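Local coordinates for DynE8 (Micromonospora chersina, PDB 4AMM), which is an iterative enediyne polyketide synthase whose acyltransferase domain, the part crystallised here, probably loads the acyl units for dynemicin assembly, at residues M215-A220 and I266-L271; V236-E242 and G329-E335; A306-T310 and V322-Q326; L337-A342 and A358-R363. All coordinates share one frame; numbering follows the deposited sequence.

Contact 1. Residues M215-A220 and I266-L271; sequences MLSLRA and IEATPL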
loop_
_atom_site.group_PDB
_atom_site.type_symbol
_atom_site.label_atom_id
_atom_site.label_comp_id
_atom_site.label_asym_id
_atom_site.label_seq_id
_atom_site.Cartn_x
_atom_site.Cartn_y
_atom_site.Cartn_z
ATOM N N MET A 215 -12.063 -8.863 -16.315
ATOM C CA MET A 215 -12.353 -8.780 -14.843
ATOM C C MET A 215 -13.484 -7.794 -14.626
ATOM O O MET A 215 -13.641 -6.805 -15.382
ATOM C CB MET A 215 -11.081 -8.392 -14.022
ATOM C CG MET A 215 -9.934 -9.288 -14.314
ATOM S SD MET A 215 -8.412 -8.798 -13.465
ATOM C CE MET A 215 -8.563 -9.568 -11.822
ATOM N N LEU A 216 -14.271 -8.053 -13.583
ATOM C CA LEU A 216 -15.491 -7.328 -13.284
ATOM C C LEU A 216 -15.497 -7.029 -11.773
ATOM O O LEU A 216 -15.429 -8.014 -10.985
ATOM C CB LEU A 216 -16.728 -8.132 -13.690
ATOM C CG LEU A 216 -18.088 -7.466 -13.482
ATOM C CD1 LEU A 216 -18.213 -6.262 -14.447
ATOM C CD2 LEU A 216 -19.168 -8.496 -13.779
ATOM N N SER A 217 -15.500 -5.786 -11.373
ATOM C CA SER A 217 -15.465 -5.436 -9.957
ATOM C C SER A 217 -16.821 -5.353 -9.367
ATOM O O SER A 217 -17.691 -4.679 -9.992
ATOM C CB SER A 217 -14.693 -4.175 -9.831
ATOM O OG SER A 217 -14.537 -3.884 -8.426
ATOM N N LEU A 218 -17.067 -5.918 -8.203
ATOM C CA LEU A 218 -18.396 -5.875 -7.607
ATOM C C LEU A 218 -18.344 -5.131 -6.271
ATOM O O LEU A 218 -17.462 -5.415 -5.397
ATOM C CB LEU A 218 -18.940 -7.297 -7.299
ATOM C CG LEU A 218 -18.911 -8.275 -8.481
ATOM C CD1 LEU A 218 -19.186 -9.711 -8.091
ATOM C CD2 LEU A 218 -19.900 -7.838 -9.547
ATOM N N ARG A 219 -19.335 -4.249 -6.039
ATOM C CA ARG A 219 -19.484 -3.606 -4.712
ATOM C C ARG A 219 -20.340 -4.488 -3.841
ATOM O O ARG A 219 -21.536 -4.313 -3.712
ATOM C CB ARG A 219 -20.168 -2.260 -5.004
ATOM C CG ARG A 219 -20.364 -1.380 -3.766
ATOM C CD ARG A 219 -19.079 -0.791 -3.161
ATOM N NE ARG A 219 -18.171 -0.001 -4.047
ATOM C CZ ARG A 219 -18.261 1.264 -4.490
ATOM N NH1 ARG A 219 -19.307 2.078 -4.261
ATOM N NH2 ARG A 219 -17.259 1.716 -5.244
ATOM N N ALA A 220 -19.699 -5.507 -3.283
ATOM C CA ALA A 220 -20.347 -6.594 -2.571
ATOM C C ALA A 220 -19.241 -7.419 -1.889
ATOM O O ALA A 220 -18.042 -7.268 -2.194
ATOM C CB ALA A 220 -21.107 -7.496 -3.579
ATOM N N ILE A 266 -26.751 -5.248 -7.350
ATOM C CA ILE A 266 -25.342 -5.094 -6.976
ATOM C C ILE A 266 -24.621 -4.347 -8.103
ATOM O O ILE A 266 -24.817 -4.755 -9.281
ATOM C CB ILE A 266 -24.710 -6.478 -6.691
ATOM C CG1 ILE A 266 -25.354 -7.030 -5.423
ATOM C CG2 ILE A 266 -23.163 -6.380 -6.525
ATOM C CD1 ILE A 266 -24.834 -8.397 -5.023
ATOM N N GLU A 267 -23.892 -3.277 -7.825
ATOM C CA GLU A 267 -23.109 -2.540 -8.854
ATOM C C GLU A 267 -21.890 -3.335 -9.332
ATOM O O GLU A 267 -20.996 -3.716 -8.541
ATOM C CB GLU A 267 -22.649 -1.167 -8.342
ATOM C CG GLU A 267 -21.872 -0.328 -9.398
ATOM C CD GLU A 267 -21.082 0.907 -8.873
ATOM O OE1 GLU A 267 -20.190 0.826 -7.950
ATOM O OE2 GLU A 267 -21.351 1.987 -9.453
ATOM N N ALA A 268 -21.868 -3.662 -10.620
ATOM C CA ALA A 268 -20.737 -4.395 -11.286
ATOM C C ALA A 268 -20.040 -3.434 -12.218
ATOM O O ALA A 268 -20.722 -2.856 -13.151
ATOM C CB ALA A 268 -21.263 -5.523 -12.037
ATOM N N THR A 269 -18.750 -3.231 -12.053
ATOM C CA THR A 269 -17.924 -2.296 -12.838
ATOM C C THR A 269 -16.930 -3.058 -13.718
ATOM O O THR A 269 -15.995 -3.633 -13.195
ATOM C CB THR A 269 -17.186 -1.359 -11.894
ATOM O OG1 THR A 269 -18.190 -0.611 -11.114
ATOM C CG2 THR A 269 -16.381 -0.309 -12.681
ATOM N N PRO A 270 -17.041 -2.980 -15.073
ATOM C CA PRO A 270 -16.032 -3.623 -15.933
ATOM C C PRO A 270 -14.684 -2.959 -15.776
ATOM O O PRO A 270 -14.589 -1.719 -15.709
ATOM C CB PRO A 270 -16.564 -3.344 -17.370
ATOM C CG PRO A 270 -18.023 -3.310 -17.138
ATOM C CD PRO A 270 -18.187 -2.493 -15.869
ATOM N N LEU A 271 -13.609 -3.745 -15.634
ATOM C CA LEU A 271 -12.295 -3.212 -15.515
ATOM C C LEU A 271 -11.563 -3.195 -16.883
ATOM O O LEU A 271 -11.843 -4.009 -17.779
ATOM C CB LEU A 271 -11.463 -4.034 -14.489
ATOM C CG LEU A 271 -12.104 -4.039 -13.095
ATOM C CD1 LEU A 271 -11.233 -4.780 -12.172
ATOM C CD2 LEU A 271 -12.292 -2.621 -12.531
HETATM O O HOH W 1 -12.082 -6.700 -18.278
HETATM O O HOH W 2 -23.532 -2.672 -5.056
#

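Contact 2. Residues V236-E242 and G329-E335; sequences VAVDNGE and GPVRFRE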
loop_
_atom_site.group_PDB
_atom_site.type_symbol
_atom_site.label_atom_id
_atom_site.label_comp_id
_atom_site.label_asym_id
_atom_site.label_seq_id
_atom_site.Cartn_x
_atom_site.Cartn_y
_atom_site.Cartn_z
ATOM N N VAL A 236 -13.972 -15.946 -8.403
ATOM C CA VAL A 236 -13.372 -14.856 -7.645
ATOM C C VAL A 236 -11.913 -14.733 -7.960
ATOM O O VAL A 236 -11.151 -15.745 -7.924
ATOM C CB VAL A 236 -13.574 -15.125 -6.147
ATOM C CG1 VAL A 236 -12.876 -14.103 -5.303
ATOM C CG2 VAL A 236 -15.086 -15.029 -5.776
ATOM N N ALA A 237 -11.479 -13.519 -8.306
ATOM C CA ALA A 237 -10.123 -13.212 -8.620
ATOM C C ALA A 237 -9.466 -12.431 -7.513
ATOM O O ALA A 237 -8.294 -12.701 -7.197
ATOM C CB ALA A 237 -10.127 -12.381 -9.955
ATOM N N VAL A 238 -10.177 -11.447 -6.910
ATOM C CA VAL A 238 -9.514 -10.600 -5.927
ATOM C C VAL A 238 -10.549 -10.373 -4.823
ATOM O O VAL A 238 -11.635 -9.846 -5.055
ATOM C CB VAL A 238 -9.118 -9.250 -6.538
ATOM C CG1 VAL A 238 -8.434 -8.345 -5.450
ATOM C CG2 VAL A 238 -8.232 -9.404 -7.784
ATOM N N ASP A 239 -10.237 -10.785 -3.599
ATOM C CA ASP A 239 -11.120 -10.539 -2.410
ATOM C C ASP A 239 -10.535 -9.393 -1.655
ATOM O O ASP A 239 -9.572 -9.548 -0.854
ATOM C CB ASP A 239 -11.193 -11.779 -1.532
ATOM C CG ASP A 239 -12.039 -11.564 -0.315
ATOM O OD1 ASP A 239 -12.752 -10.528 -0.199
ATOM O OD2 ASP A 239 -11.877 -12.453 0.613
ATOM N N ASN A 240 -10.992 -8.161 -1.929
ATOM C CA ASN A 240 -10.319 -6.967 -1.328
ATOM C C ASN A 240 -10.952 -6.517 -0.052
ATOM O O ASN A 240 -10.402 -5.682 0.658
ATOM C CB ASN A 240 -10.403 -5.784 -2.271
ATOM C CG ASN A 240 -9.317 -5.807 -3.265
ATOM O OD1 ASN A 240 -8.210 -6.371 -2.998
ATOM N ND2 ASN A 240 -9.595 -5.251 -4.453
ATOM N N GLY A 241 -12.116 -7.077 0.256
ATOM C CA GLY A 241 -12.841 -6.768 1.527
ATOM C C GLY A 241 -14.329 -6.909 1.363
ATOM O O GLY A 241 -14.862 -7.352 0.331
ATOM N N GLU A 242 -15.057 -6.497 2.398
ATOM C CA GLU A 242 -16.509 -6.587 2.446
ATOM C C GLU A 242 -17.201 -5.756 1.388
ATOM O O GLU A 242 -18.390 -6.037 1.116
ATOM C CB GLU A 242 -17.068 -6.216 3.882
ATOM C CG GLU A 242 -16.462 -7.161 4.997
ATOM C CD GLU A 242 -16.950 -8.612 4.968
ATOM O OE1 GLU A 242 -18.178 -8.867 4.702
ATOM O OE2 GLU A 242 -16.096 -9.490 5.307
ATOM N N GLY A 329 -5.141 -18.738 -8.663
ATOM C CA GLY A 329 -6.010 -18.592 -7.500
ATOM C C GLY A 329 -6.353 -17.126 -7.171
ATOM O O GLY A 329 -5.731 -16.183 -7.705
ATOM N N PRO A 330 -7.239 -16.955 -6.182
ATOM C CA PRO A 330 -7.669 -15.568 -5.852
ATOM C C PRO A 330 -6.630 -14.851 -5.009
ATOM O O PRO A 330 -5.847 -15.483 -4.272
ATOM C CB PRO A 330 -8.942 -15.770 -5.061
ATOM C CG PRO A 330 -8.709 -17.126 -4.394
ATOM C CD PRO A 330 -8.077 -17.973 -5.534
ATOM N N VAL A 331 -6.647 -13.556 -5.037
ATOM C CA VAL A 331 -5.840 -12.682 -4.162
ATOM C C VAL A 331 -6.608 -12.495 -2.887
ATOM O O VAL A 331 -7.725 -11.921 -2.806
ATOM C CB VAL A 331 -5.614 -11.291 -4.795
ATOM C CG1 VAL A 331 -4.804 -10.366 -3.809
ATOM C CG2 VAL A 331 -4.922 -11.396 -6.120
ATOM N N ARG A 332 -6.040 -13.010 -1.792
ATOM C CA ARG A 332 -6.698 -13.002 -0.465
ATOM C C ARG A 332 -6.307 -11.831 0.329
ATOM O O ARG A 332 -5.689 -11.930 1.441
ATOM C CB ARG A 332 -6.303 -14.335 0.247
ATOM C CG ARG A 332 -6.821 -15.554 -0.590
ATOM C CD ARG A 332 -6.677 -16.870 0.243
ATOM N NE ARG A 332 -7.356 -17.934 -0.505
ATOM C CZ ARG A 332 -8.680 -18.016 -0.648
ATOM N NH1 ARG A 332 -9.488 -17.228 0.013
ATOM N NH2 ARG A 332 -9.204 -18.939 -1.432
ATOM N N PHE A 333 -6.614 -10.622 -0.161
ATOM C CA PHE A 333 -6.167 -9.421 0.557
ATOM C C PHE A 333 -7.011 -9.216 1.791
ATOM O O PHE A 333 -6.371 -8.865 2.812
ATOM C CB PHE A 333 -6.422 -8.218 -0.377
ATOM C CG PHE A 333 -6.090 -6.905 0.297
ATOM C CD1 PHE A 333 -4.758 -6.506 0.489
ATOM C CD2 PHE A 333 -7.088 -6.044 0.711
ATOM C CE1 PHE A 333 -4.463 -5.227 1.090
ATOM C CE2 PHE A 333 -6.810 -4.811 1.355
ATOM C CZ PHE A 333 -5.493 -4.411 1.528
ATOM N N ARG A 334 -8.287 -9.459 1.815
ATOM C CA ARG A 334 -9.062 -9.278 3.039
ATOM C C ARG A 334 -8.494 -10.148 4.136
ATOM O O ARG A 334 -8.282 -9.655 5.314
ATOM C CB ARG A 334 -10.514 -9.691 2.746
ATOM C CG ARG A 334 -11.422 -9.643 4.019
ATOM C CD ARG A 334 -12.842 -10.140 3.634
ATOM N NE ARG A 334 -12.791 -11.480 3.145
ATOM C CZ ARG A 334 -12.728 -12.590 3.879
ATOM N NH1 ARG A 334 -12.835 -12.496 5.233
ATOM N NH2 ARG A 334 -12.668 -13.802 3.342
ATOM N N GLU A 335 -8.172 -11.411 3.844
ATOM C CA GLU A 335 -7.696 -12.314 4.901
ATOM C C GLU A 335 -6.317 -11.912 5.313
ATOM O O GLU A 335 -5.998 -11.869 6.582
ATOM C CB GLU A 335 -7.713 -13.774 4.447
ATOM C CG GLU A 335 -9.124 -14.325 4.365
ATOM C CD GLU A 335 -9.199 -15.557 3.414
ATOM O OE1 GLU A 335 -8.969 -15.462 2.174
ATOM O OE2 GLU A 335 -9.569 -16.626 3.928
HETATM O O HOH W 3 -9.181 -12.747 1.415
#

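Contact 3. Residues A306-T310 and V322-Q326; sequences ASTVT and VLVRQ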
loop_
_atom_site.group_PDB
_atom_site.type_symbol
_atom_site.label_atom_id
_atom_site.label_comp_id
_atom_site.label_asym_id
_atom_site.label_seq_id
_atom_site.Cartn_x
_atom_site.Cartn_y
_atom_site.Cartn_z
ATOM N N ALA A 306 2.249 -11.870 5.603
ATOM C CA ALA A 306 0.896 -12.405 5.533
ATOM C C ALA A 306 0.602 -12.591 4.038
ATOM O O ALA A 306 0.592 -11.593 3.309
ATOM C CB ALA A 306 -0.076 -11.394 6.147
ATOM N N SER A 307 0.458 -13.813 3.591
ATOM C CA SER A 307 0.346 -14.120 2.157
ATOM C C SER A 307 -1.084 -13.842 1.690
ATOM O O SER A 307 -2.067 -14.273 2.240
ATOM C CB SER A 307 0.635 -15.575 1.981
ATOM O OG SER A 307 0.480 -15.943 0.570
ATOM N N THR A 308 -1.124 -13.173 0.534
ATOM C CA THR A 308 -2.385 -13.040 -0.225
ATOM C C THR A 308 -2.586 -14.194 -1.197
ATOM O O THR A 308 -3.566 -14.206 -1.961
ATOM C CB THR A 308 -2.501 -11.709 -0.987
ATOM O OG1 THR A 308 -1.542 -11.600 -2.032
ATOM C CG2 THR A 308 -2.417 -10.542 -0.002
ATOM N N VAL A 309 -1.741 -15.217 -1.118
ATOM C CA VAL A 309 -2.011 -16.480 -1.861
ATOM C C VAL A 309 -2.720 -17.465 -0.944
ATOM O O VAL A 309 -3.716 -18.050 -1.244
ATOM C CB VAL A 309 -0.712 -17.118 -2.393
ATOM C CG1 VAL A 309 -1.044 -18.338 -3.259
ATOM C CG2 VAL A 309 0.071 -16.126 -3.208
ATOM N N THR A 310 -2.159 -17.614 0.272
ATOM C CA THR A 310 -2.696 -18.585 1.264
ATOM C C THR A 310 -3.615 -17.971 2.252
ATOM O O THR A 310 -4.445 -18.685 2.854
ATOM C CB THR A 310 -1.590 -19.253 2.040
ATOM O OG1 THR A 310 -0.915 -18.273 2.789
ATOM C CG2 THR A 310 -0.575 -19.926 1.090
ATOM N N VAL A 322 4.006 -21.605 -4.277
ATOM C CA VAL A 322 3.073 -20.565 -3.853
ATOM C C VAL A 322 2.993 -19.537 -4.952
ATOM O O VAL A 322 1.837 -19.107 -5.322
ATOM C CB VAL A 322 3.550 -19.880 -2.552
ATOM C CG1 VAL A 322 2.655 -18.686 -2.169
ATOM C CG2 VAL A 322 3.466 -20.806 -1.376
ATOM N N LEU A 323 4.088 -19.112 -5.557
ATOM C CA LEU A 323 4.048 -18.023 -6.567
ATOM C C LEU A 323 3.463 -18.577 -7.829
ATOM O O LEU A 323 2.943 -17.781 -8.632
ATOM C CB LEU A 323 5.463 -17.361 -6.754
ATOM C CG LEU A 323 5.845 -16.610 -5.476
ATOM C CD1 LEU A 323 7.184 -15.911 -5.701
ATOM C CD2 LEU A 323 4.769 -15.540 -5.013
ATOM N N VAL A 324 3.477 -19.869 -8.105
ATOM C CA VAL A 324 2.825 -20.432 -9.297
ATOM C C VAL A 324 1.345 -20.482 -9.053
ATOM O O VAL A 324 0.582 -19.961 -9.938
ATOM C CB VAL A 324 3.420 -21.852 -9.646
ATOM C CG1 VAL A 324 2.594 -22.496 -10.662
ATOM C CG2 VAL A 324 4.883 -21.692 -10.210
ATOM N N ARG A 325 0.832 -21.062 -7.984
ATOM C CA ARG A 325 -0.606 -21.055 -7.741
ATOM C C ARG A 325 -1.155 -19.667 -7.473
ATOM O O ARG A 325 -2.382 -19.499 -7.564
ATOM C CB ARG A 325 -1.040 -22.089 -6.709
ATOM C CG ARG A 325 -0.709 -21.742 -5.310
ATOM C CD ARG A 325 -1.477 -22.760 -4.439
ATOM N NE ARG A 325 -1.192 -22.614 -2.996
ATOM C CZ ARG A 325 -0.157 -23.151 -2.361
ATOM N NH1 ARG A 325 0.730 -23.931 -2.951
ATOM N NH2 ARG A 325 -0.095 -22.969 -1.026
ATOM N N GLN A 326 -0.323 -18.693 -7.156
ATOM C CA GLN A 326 -0.785 -17.278 -7.065
ATOM C C GLN A 326 -1.475 -16.890 -8.338
ATOM O O GLN A 326 -2.466 -16.159 -8.219
ATOM C CB GLN A 326 0.369 -16.371 -6.886
ATOM C CG GLN A 326 -0.036 -14.882 -6.760
ATOM C CD GLN A 326 1.063 -13.972 -6.341
ATOM O OE1 GLN A 326 2.117 -13.946 -6.983
ATOM N NE2 GLN A 326 0.872 -13.225 -5.272
HETATM O O HOH W 4 -1.874 -12.895 -4.542
HETATM O O HOH W 5 -3.275 -21.433 -1.432
#

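Contact 4. Residues L337-A342 and A358-R363; sequences LGLLDA and AEAAGR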
loop_
_atom_site.group_PDB
_atom_site.type_symbol
_atom_site.label_atom_id
_atom_site.label_comp_id
_atom_site.label_asym_id
_atom_site.label_seq_id
_atom_site.Cartn_x
_atom_site.Cartn_y
_atom_site.Cartn_z
ATOM N N LEU A 337 -4.875 -8.966 5.273
ATOM C CA LEU A 337 -4.913 -7.723 5.981
ATOM C C LEU A 337 -5.438 -7.960 7.380
ATOM O O LEU A 337 -4.912 -7.333 8.333
ATOM C CB LEU A 337 -5.791 -6.688 5.214
ATOM C CG LEU A 337 -5.922 -5.325 5.845
ATOM C CD1 LEU A 337 -4.626 -4.581 5.849
ATOM C CD2 LEU A 337 -7.073 -4.522 5.104
ATOM N N GLY A 338 -6.378 -8.834 7.530
ATOM C CA GLY A 338 -6.942 -9.148 8.850
ATOM C C GLY A 338 -5.862 -9.801 9.699
ATOM O O GLY A 338 -5.907 -9.602 10.964
ATOM N N LEU A 339 -4.906 -10.514 9.133
ATOM C CA LEU A 339 -3.850 -11.159 9.945
ATOM C C LEU A 339 -2.896 -10.130 10.446
ATOM O O LEU A 339 -2.298 -10.306 11.546
ATOM C CB LEU A 339 -3.059 -12.157 9.089
ATOM C CG LEU A 339 -3.752 -13.466 8.818
ATOM C CD1 LEU A 339 -2.805 -14.208 7.871
ATOM C CD2 LEU A 339 -3.945 -14.302 10.101
ATOM N N LEU A 340 -2.603 -9.095 9.675
ATOM C CA LEU A 340 -1.567 -8.145 10.014
ATOM C C LEU A 340 -2.122 -7.231 11.080
ATOM O O LEU A 340 -2.963 -6.409 10.825
ATOM C CB LEU A 340 -1.105 -7.450 8.679
ATOM C CG LEU A 340 0.039 -6.470 8.640
ATOM C CD1 LEU A 340 1.359 -6.995 9.287
ATOM C CD2 LEU A 340 0.247 -5.992 7.175
ATOM N N ASP A 341 -1.701 -7.406 12.327
ATOM C CA ASP A 341 -2.218 -6.636 13.474
ATOM C C ASP A 341 -1.364 -5.383 13.608
ATOM O O ASP A 341 -0.196 -5.458 13.997
ATOM C CB ASP A 341 -2.154 -7.532 14.697
ATOM C CG ASP A 341 -2.381 -6.738 16.051
ATOM O OD1 ASP A 341 -2.994 -5.623 16.050
ATOM O OD2 ASP A 341 -1.902 -7.249 17.108
ATOM N N ALA A 342 -1.903 -4.252 13.165
ATOM C CA ALA A 342 -1.089 -3.071 13.091
ATOM C C ALA A 342 -1.993 -1.890 13.260
ATOM O O ALA A 342 -3.065 -1.815 12.645
ATOM C CB ALA A 342 -0.358 -2.957 11.719
ATOM N N ALA A 358 -7.032 -0.564 2.046
ATOM C CA ALA A 358 -6.999 -0.702 3.487
ATOM C C ALA A 358 -7.946 0.243 4.208
ATOM O O ALA A 358 -8.578 -0.107 5.144
ATOM C CB ALA A 358 -5.554 -0.527 4.001
ATOM N N GLU A 359 -7.995 1.482 3.705
ATOM C CA GLU A 359 -8.960 2.433 4.242
ATOM C C GLU A 359 -10.407 1.912 4.024
ATOM O O GLU A 359 -11.259 2.051 4.922
ATOM C CB GLU A 359 -8.788 3.797 3.615
ATOM C CG GLU A 359 -7.563 4.568 4.121
ATOM C CD GLU A 359 -7.520 6.061 3.568
ATOM O OE1 GLU A 359 -7.912 6.328 2.374
ATOM O OE2 GLU A 359 -7.098 6.942 4.363
ATOM N N ALA A 360 -10.637 1.314 2.837
ATOM C CA ALA A 360 -12.003 0.752 2.610
ATOM C C ALA A 360 -12.320 -0.348 3.593
ATOM O O ALA A 360 -13.482 -0.725 3.788
ATOM C CB ALA A 360 -12.170 0.312 1.123
ATOM N N ALA A 361 -11.312 -0.993 4.214
ATOM C CA ALA A 361 -11.539 -2.007 5.265
ATOM C C ALA A 361 -11.533 -1.460 6.676
ATOM O O ALA A 361 -11.556 -2.173 7.716
ATOM C CB ALA A 361 -10.489 -3.122 5.139
ATOM N N GLY A 362 -11.523 -0.136 6.770
ATOM C CA GLY A 362 -11.554 0.522 8.053
ATOM C C GLY A 362 -10.204 0.591 8.748
ATOM O O GLY A 362 -10.157 0.908 9.917
ATOM N N ARG A 363 -9.131 0.341 8.005
ATOM C CA ARG A 363 -7.782 0.426 8.614
ATOM C C ARG A 363 -7.181 1.828 8.332
ATOM O O ARG A 363 -7.652 2.600 7.462
ATOM C CB ARG A 363 -6.911 -0.698 8.041
ATOM C CG ARG A 363 -7.383 -2.127 8.263
ATOM C CD ARG A 363 -7.444 -2.479 9.783
ATOM N NE ARG A 363 -6.045 -2.643 10.207
ATOM C CZ ARG A 363 -5.277 -3.750 10.088
ATOM N NH1 ARG A 363 -5.755 -4.871 9.531
ATOM N NH2 ARG A 363 -3.985 -3.678 10.497
HETATM O O HOH W 6 -5.338 0.063 11.235
#

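Contact 1. Residues M215-A220 and I266-L271
The ferredoxin-like small subdomain of this acyltransferase is bordered by the short strand of Thr-269, which runs antiparallel to the strand of Ser-217 (148° between their directions). Ser-217 and Thr-269 form the hydrogen-bonded pair. Thr-269 N meets Ser-217 O at 2.7 Å in the carbonyl plane, whereas Ser-217 N comes to Thr-269 O at 2.9 Å from above the plane of that carbonyl. Leu-271 N to Met-215 O and Arg-219 N to Glu-267 O extend the ladder, and a water beyond the second bond links Arg-219 O to Glu-267 N.

On one face Leu-216 and Leu-218 both touch Ala-268: its CB lies 3.7 Å from Leu-218 CD2 and 4.0 Å from Leu-216 CD1. Because CG of Leu-216 stands opposite its backbone N (chi1 -178°), CD1 also lies against the Thr-269 to Pro-270 peptide, 3.5 Å from Pro-270 N. Helices 222-229 and 251-264 pack on this face through Leu-228, Leu-254 and Val-257. Behind it, Ser-217 CB meets Leu-271 CD2 at 3.9 Å.

At the exposed end Arg-219 and Glu-267 run alongside each other. Glu-267 OE1 sits over a guanidinium face, 4.0 Å from Arg-219 NH1, so this long salt bridge is charge alone, with no N-H directed at the oxygen. Pairing of the first strand with the last, two helices on one face, is the signature of the beta-alpha-beta-beta-alpha-beta ferredoxin-like fold.

Contact 2. Residues V236-E242 and G329-E335
Val-238 and Val-331 pair in parallel, their CA atoms 4.6 Å apart, with Val-331 N bonded to Ala-237 O (2.8 Å) and Asp-239 N to Val-331 O (2.9 Å). One step on, Arg-334 N donates to Asp-239 O, tying the first turn of helix 333-339 to the strand. The valine side chains lie side by side and point the same way, Val-238 CG1 being 4.1 Å from Val-331 CB, and both touch His-175 in what is probably the nucleophile elbow. Strand 331-332 thus adds a parallel edge to the ferredoxin-like sheet and joins it to the larger alpha/beta part of the domain.

On the other face Asp-239, with CG trans to its N (chi1 179°), presents OD2 to Arg-334. Its syn lone pair takes NE of Arg-334 at 2.9 Å, in the guanidinium plane, and Arg-334 NH2 adds a weak bond to OD2. A water donates to this oxygen and to Glu-335 OE1, bridging two like charges that each have an arginine mate, since Arg-332 NH1 pairs with Glu-335 OE1 (2.8 Å). Asn-240 O approaches the edge of the Phe-333 ring, 3.3 Å from CD2, while Asn-240 OD1 flanks Phe-333 CB and accepts a hydrogen bond from His-175 NE2.

Contact 3. Residues A306-T310 and V322-Q326
Val-309 projects from its loop onto helix 319-328 and meets Gln-326 at about a right angle and Val-322 obliquely. Its two methyls divide the work. CG2 lies across the stem of Gln-326, 3.7 Å from Gln-326 CB and 3.6 Å from NE2; CG1 settles over the helix backbone, 3.6 Å from Val-322 O. Between these, Val-309 CB is 3.7 Å from Val-322 CG1.

The extended Gln-326 chain, CG trans to the backbone N (chi1 -179°), carries the amide past the valine to a water that accepts from NE2 (2.9 Å) and donates to Thr-308 OG1. Thr-308 OG1 also bonds to Gly-174 O, and Gln-326 NE2 weakly to Ser-176 O. At the outer side, Thr-310 CG2 meets Arg-325 NH2 obliquely at 3.7 Å, while Arg-325 NE donates to a water only weakly bonded to Val-309 O.

The loop keeps its shape through an ST turn and ST motif, Ser-307 OG accepting from Val-309 N and Thr-310 N. A glycine in place of Val-309 would probably open a gap between the loop and the Val-322 and Gln-326 side chains, leaving the glutamine stem without its cross-packing.

Around the contact, Glu-179 of helix 178-185 bonds to Ser-307 OG and Thr-308 N and touches Val-309, while Ala-336 of helix 333-339 packs on Thr-308, so the loop after strand 305-306 is set among three helices.

Contact 4. Residues L337-A342 and A358-R363
Arg-363 reaches across to Leu-337 and the chain after it, and its guanidinium forms the tight part of the contact. NH1 bonds to Leu-337 O at 2.9 Å; NH2 bonds to both Leu-340 O (2.9 Å) and Ala-342 O (3.0 Å). The bonds differ in geometry: NH1 stands well above the Leu-337 carbonyl plane, whereas NH2 lies in the plane of the Ala-342 carbonyl, on a lone pair. NH1 adds a weak bond to Leu-340 O. Bends at chi2 (-62°) and chi3 (-74°) fold the arginine so that it slides past Leu-337 in the opposite direction, with Leu-337 CD1 over one guanidinium face, 3.9 Å from Arg-363 NH1.

The other side is looser. Leu-337 CD2 touches Ala-361 CB at 3.7 Å, yet Ala-361 is exposed, and a water accepts from Arg-363 NE (3.0 Å) and donates to Ala-342 O. Helix 353-360 closes there in a Schellman motif with Gly-362 at C-prime, which places Arg-363 for its reach.

A methionine in place of Arg-363 would probably leave the carbonyls of Leu-337, Leu-340 and Ala-342 without these donors and free the post-helix chain to move. Since these carbonyls lie at and just beyond the C-terminal end of helix 333-339, where the helix dipole is negative, the arginine's positive charge is likely to be favoured there, while the Asp-341 carboxylate stays 6.0 Å away, OD1 to Arg-363 NH2.

How the contacts relate
Contacts 1 and 2 belong to one sheet: Met-215 CE packs 3.7 Å from Ala-237 CB, and the centres are about 14 Å apart. Contact 2 is the one that touches all three others. Arg-332 N lies 2.8 Å from Thr-308 O, a probable hydrogen bond into contact 3 (centres about 11 Å apart), and helix 333-339 runs on from contact 2 into contact 4, where Phe-333 CZ is 4.2 Å from Ala-358 N. Contacts 3 and 4 touch lightly, Ala-306 CB lying 4.3 Å from Leu-339 CB, and contact 1 touches neither. The probable nucleophile elbow lies beside contacts 2 and 3: Val-331 touches it, and contact 3 borders it through the Gln-326 side chain.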